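Local structure of CaaX farnesyltransferase alpha subunit Ram2 (Aspergillus fumigatus, 4L9P) at residues A[113-116]-A[117-121]. The protein is the alpha subunit of protein farnesyltransferase, which with its beta subunit probably transfers a farnesyl group to the cysteine of C-terminal CaaX motifs. The protein carries 1 engineered substitution. Numbering follows the deposited sequence. Where two conformers were deposited one is given.
With FII ([(3,7,11-trimethyl-dodeca-2,6,10-trienyloxycarbamoyl)-methyl]-phosphonic acid), chain Q.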
ATOM      1  N   ASN A 113      -7.429  19.790  16.358  1.00  7.14           N
ATOM      2  CA  ASN A 113      -6.587  20.560  15.440  1.00  6.52           C
ATOM      3  C   ASN A 113      -5.172  20.729  16.022  1.00  7.15           C
ATOM      4  O   ASN A 113      -4.174  20.679  15.285  1.00  7.05           O
ATOM      5  CB  ASN A 113      -7.136  21.967  15.251  1.00  7.34           C
ATOM      6  CG  ASN A 113      -8.385  22.016  14.423  1.00  8.20           C
ATOM      7  OD1 ASN A 113      -8.784  21.032  13.784  1.00  7.12           O
ATOM      8  ND2 ASN A 113      -9.058  23.169  14.448  1.00  9.34           N
ATOM      9  N   LYS A 114      -5.060  20.957  17.322  1.00  7.24           N
ATOM     10  CA  LYS A 114      -3.745  21.084  17.948  1.00  8.27           C
ATOM     11  C   LYS A 114      -2.942  19.793  17.895  1.00  8.12           C
ATOM     12  O   LYS A 114      -1.725  19.810  17.676  1.00  9.95           O
ATOM     13  CB  LYS A 114      -3.926  21.525  19.442  1.00 11.26           C
ATOM     14  CG  LYS A 114      -4.537  22.931  19.547  1.00 15.37           C
ATOM     15  CD  LYS A 114      -5.009  23.217  20.987  1.00 20.14           C
ATOM     16  CE  LYS A 114      -6.121  24.302  21.048  1.00 24.52           C
ATOM     17  NZ  LYS A 114      -6.656  24.719  22.407  1.00 26.94           N
ATOM     18  N   VAL A 115      -3.608  18.662  18.115  1.00  7.87           N
ATOM     19  CA  VAL A 115      -2.943  17.377  18.011  1.00  8.25           C
ATOM     20  C   VAL A 115      -2.466  17.119  16.572  1.00  6.04           C
ATOM     21  O   VAL A 115      -1.338  16.664  16.340  1.00  6.84           O
ATOM     22  CB  VAL A 115      -3.889  16.208  18.482  1.00  8.69           C
ATOM     23  CG1 VAL A 115      -3.086  14.873  18.498  1.00  9.40           C
ATOM     24  CG2 VAL A 115      -4.449  16.459  19.918  1.00 10.56           C
ATOM     25  N   ALA A 116      -3.335  17.449  15.606  1.00  6.53           N
ATOM     26  CA  ALA A 116      -3.063  17.237  14.186  1.00  6.81           C
ATOM     27  C   ALA A 116      -1.833  18.067  13.756  1.00  7.22           C
ATOM     28  O   ALA A 116      -1.034  17.615  12.969  1.00  9.25           O
ATOM     29  CB  ALA A 116      -4.305  17.595  13.323  1.00  7.26           C
ATOM     30  N   LEU A 117      -1.723  19.287  14.295  1.00  7.81           N
ATOM     31  CA  LEU A 117      -0.584  20.203  13.961  1.00  9.06           C
ATOM     32  C   LEU A 117       0.712  19.705  14.585  1.00 12.12           C
ATOM     33  O   LEU A 117       1.786  20.035  14.087  1.00 13.93           O
ATOM     34  CB  LEU A 117      -0.892  21.627  14.442  1.00  9.67           C
ATOM     35  CG  LEU A 117      -1.929  22.356  13.580  1.00  9.43           C
ATOM     36  CD1 LEU A 117      -2.363  23.661  14.291  1.00 10.06           C
ATOM     37  CD2 LEU A 117      -1.285  22.662  12.231  1.00 11.30           C
ATOM     38  N   LYS A 118       0.639  18.860  15.600  1.00 12.51           N
ATOM     39  CA  LYS A 118       1.849  18.367  16.255  1.00 14.32           C
ATOM     40  C   LYS A 118       2.346  17.088  15.613  1.00 13.81           C
ATOM     41  O   LYS A 118       3.551  16.807  15.674  1.00 16.17           O
ATOM     42  CB  LYS A 118       1.633  18.100  17.734  1.00 17.92           C
ATOM     43  CG  LYS A 118       1.629  19.334  18.610  1.00 22.91           C
ATOM     44  CD  LYS A 118       1.477  18.867  20.081  1.00 27.15           C
ATOM     45  CE  LYS A 118       1.281  20.046  21.052  1.00 30.04           C
ATOM     46  NZ  LYS A 118       1.189  19.630  22.515  1.00 32.26           N
ATOM     47  N   HIS A 119       1.467  16.297  15.008  1.00 11.89           N
ATOM     48  CA  HIS A 119       1.821  14.932  14.575  1.00 12.32           C
ATOM     49  C   HIS A 119       1.370  14.688  13.157  1.00 13.65           C
ATOM     50  O   HIS A 119       0.285  14.312  12.900  1.00 14.20           O
ATOM     51  CB  HIS A 119       1.128  13.908  15.480  1.00 12.80           C
ATOM     52  CG  HIS A 119       1.485  14.052  16.923  1.00 13.53           C
ATOM     53  ND1 HIS A 119       2.716  13.672  17.408  1.00 13.77           N
ATOM     54  CD2 HIS A 119       0.782  14.509  17.992  1.00 15.64           C
ATOM     55  CE1 HIS A 119       2.748  13.855  18.720  1.00 16.36           C
ATOM     56  NE2 HIS A 119       1.599  14.375  19.096  1.00 16.91           N
ATOM     57  N   LEU A 120       2.378  14.289  12.337  0.71 17.64           N
ATOM     58  CA  LEU A 120       2.153  13.873  10.936  0.71 20.23           C
ATOM     59  C   LEU A 120       2.076  12.336  10.647  0.71 19.41           C
ATOM     60  O   LEU A 120       2.427  11.510  11.493  0.71 19.66           O
ATOM     61  CB  LEU A 120       3.112  14.633  10.003  0.71 23.68           C
ATOM     62  CG  LEU A 120       2.751  16.148   9.939  0.71 26.19           C
ATOM     63  CD1 LEU A 120       1.235  16.351  10.222  0.71 26.90           C
ATOM     64  CD2 LEU A 120       3.502  17.125  10.860  0.71 27.67           C
ATOM     65  N   LYS A 121       1.554  11.968   9.483  0.71 18.10           N
ATOM     66  CA  LYS A 121       1.320  10.569   9.111  0.71 17.59           C
ATOM     67  C   LYS A 121       0.690   9.693  10.161  0.71 15.98           C
ATOM     68  O   LYS A 121       1.317   8.728  10.670  0.71 17.54           O
ATOM     69  CB  LYS A 121       2.568   9.883   8.587  0.71 18.98           C
ATOM     70  CG  LYS A 121       2.788  10.220   7.223  0.71 20.76           C
ATOM     71  CD  LYS A 121       4.176   9.777   6.873  0.71 22.31           C
ATOM     72  CE  LYS A 121       4.634  10.375   5.572  0.71 23.90           C
ATOM     73  NZ  LYS A 121       6.053  10.154   5.501  0.71 25.63           N
TER
HETATM   74  C1  FII Q 608      -0.722  -4.774   4.807  1.00 11.11           C
HETATM   75  C2  FII Q 608      -0.514  -3.303   5.052  1.00 10.84           C
HETATM   76  C6  FII Q 608      -0.839  -2.833   6.407  1.00 12.73           C
HETATM   77  C10 FII Q 608      -0.401  -2.417   3.880  1.00 10.00           C
HETATM   78  C11 FII Q 608      -0.280  -0.896   3.972  1.00  9.72           C
HETATM   79  C12 FII Q 608       1.226  -0.542   3.804  1.00  8.89           C
HETATM   80  C15 FII Q 608       1.569   0.892   3.409  1.00 10.93           C
HETATM   81  C18 FII Q 608       3.028   1.291   3.235  1.00 11.22           C
HETATM   82  C22 FII Q 608       0.494   1.901   3.660  1.00 14.30           C
HETATM   83  C23 FII Q 608       0.690   3.223   2.933  1.00 17.67           C
HETATM   84  C24 FII Q 608      -0.250   4.263   3.413  1.00 15.94           C
HETATM   85  C27 FII Q 608       0.236   5.626   3.036  1.00 12.41           C
HETATM   86  C30 FII Q 608      -0.247   6.127   1.686  1.00 12.96           C
HETATM   87  C34 FII Q 608       0.506   6.526   4.181  1.00 12.41           C
HETATM   88  C35 FII Q 608       0.731   8.014   4.013  1.00 13.03           C
HETATM   89  O36 FII Q 608       2.061   8.368   4.350  1.00 11.83           O
HETATM   90  N42 FII Q 608       3.045   7.700   3.673  1.00 10.47           N
HETATM   91  C43 FII Q 608       3.590   8.465   2.631  1.00  7.89           C
HETATM   92  O44 FII Q 608       3.208   9.599   2.304  1.00  8.17           O
HETATM   93  C45 FII Q 608       4.745   7.767   1.927  1.00  5.97           C
HETATM   94  P46 FII Q 608       4.876   8.167   0.107  1.00  4.74           P
HETATM   95  O49 FII Q 608       3.506   8.027  -0.440  1.00  5.05           O
HETATM   96  O50 FII Q 608       5.495   9.524  -0.024  1.00  7.34           O
HETATM   97  O51 FII Q 608       5.827   7.057  -0.388  1.00  5.07           O
HETATM   98  O   HOH W   1      -1.887  15.215  11.582  1.00 16.24           O
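Val115 and His119 meet where helix 105-118 ends, and the chain then runs on to Lys121, which reaches the isoprenoid and peptide site. Leu117 N still makes a regular helical bond to Asn113 O at 3.0 Å; the i to i-4 bonds of the next two amides are weak. Its donor is tilted 27° from the carbonyl plane. The next amide, Lys118 N, bonds more tightly to Val115 O, three residues back, at 3.0 Å, than to Lys114 O. It lies well above the plane of the Val115 carbonyl. His119 N is shared weakly between Val115 O and Ala116 O, so Val115 O takes two amides as the turn tightens. Beyond it the backbone of His119 is extended. A water donates to Ala116 O (2.9 Å) and to His119 O (2.7 Å) and links the helix end to the outgoing loop.

The side chains follow the same turn. With chi1 at -174°, CG1 of Val115 is swung opposite the backbone N and beside the carbonyl carbon, which brings it 3.9 Å from His119 CD2, the two side chains crossing at a slant. CB of Lys118 lies over one face of the imidazole, offset toward the rim. Leu117 CG lies 3.3 Å from Asn113 O, the same oxygen that accepts its amide. Lys121 is extended past the turn, and its CE comes 3.5 Å from FII O36. Its NZ hydrogen-bonds the backbone of the bound peptide. The beta subunit Ram1 supplies further hydrogen bonds to FII.

Asn113 OD1 is held by Arg129. Val115, Ala116 and His119 pack on Ile125 of helix 123-133, and Ala116 also touches Trp126. Asn113 touches Phe149, Leu117 touches Glu152 and Gln156, and Leu120 touches Met153, all on helix 146-156.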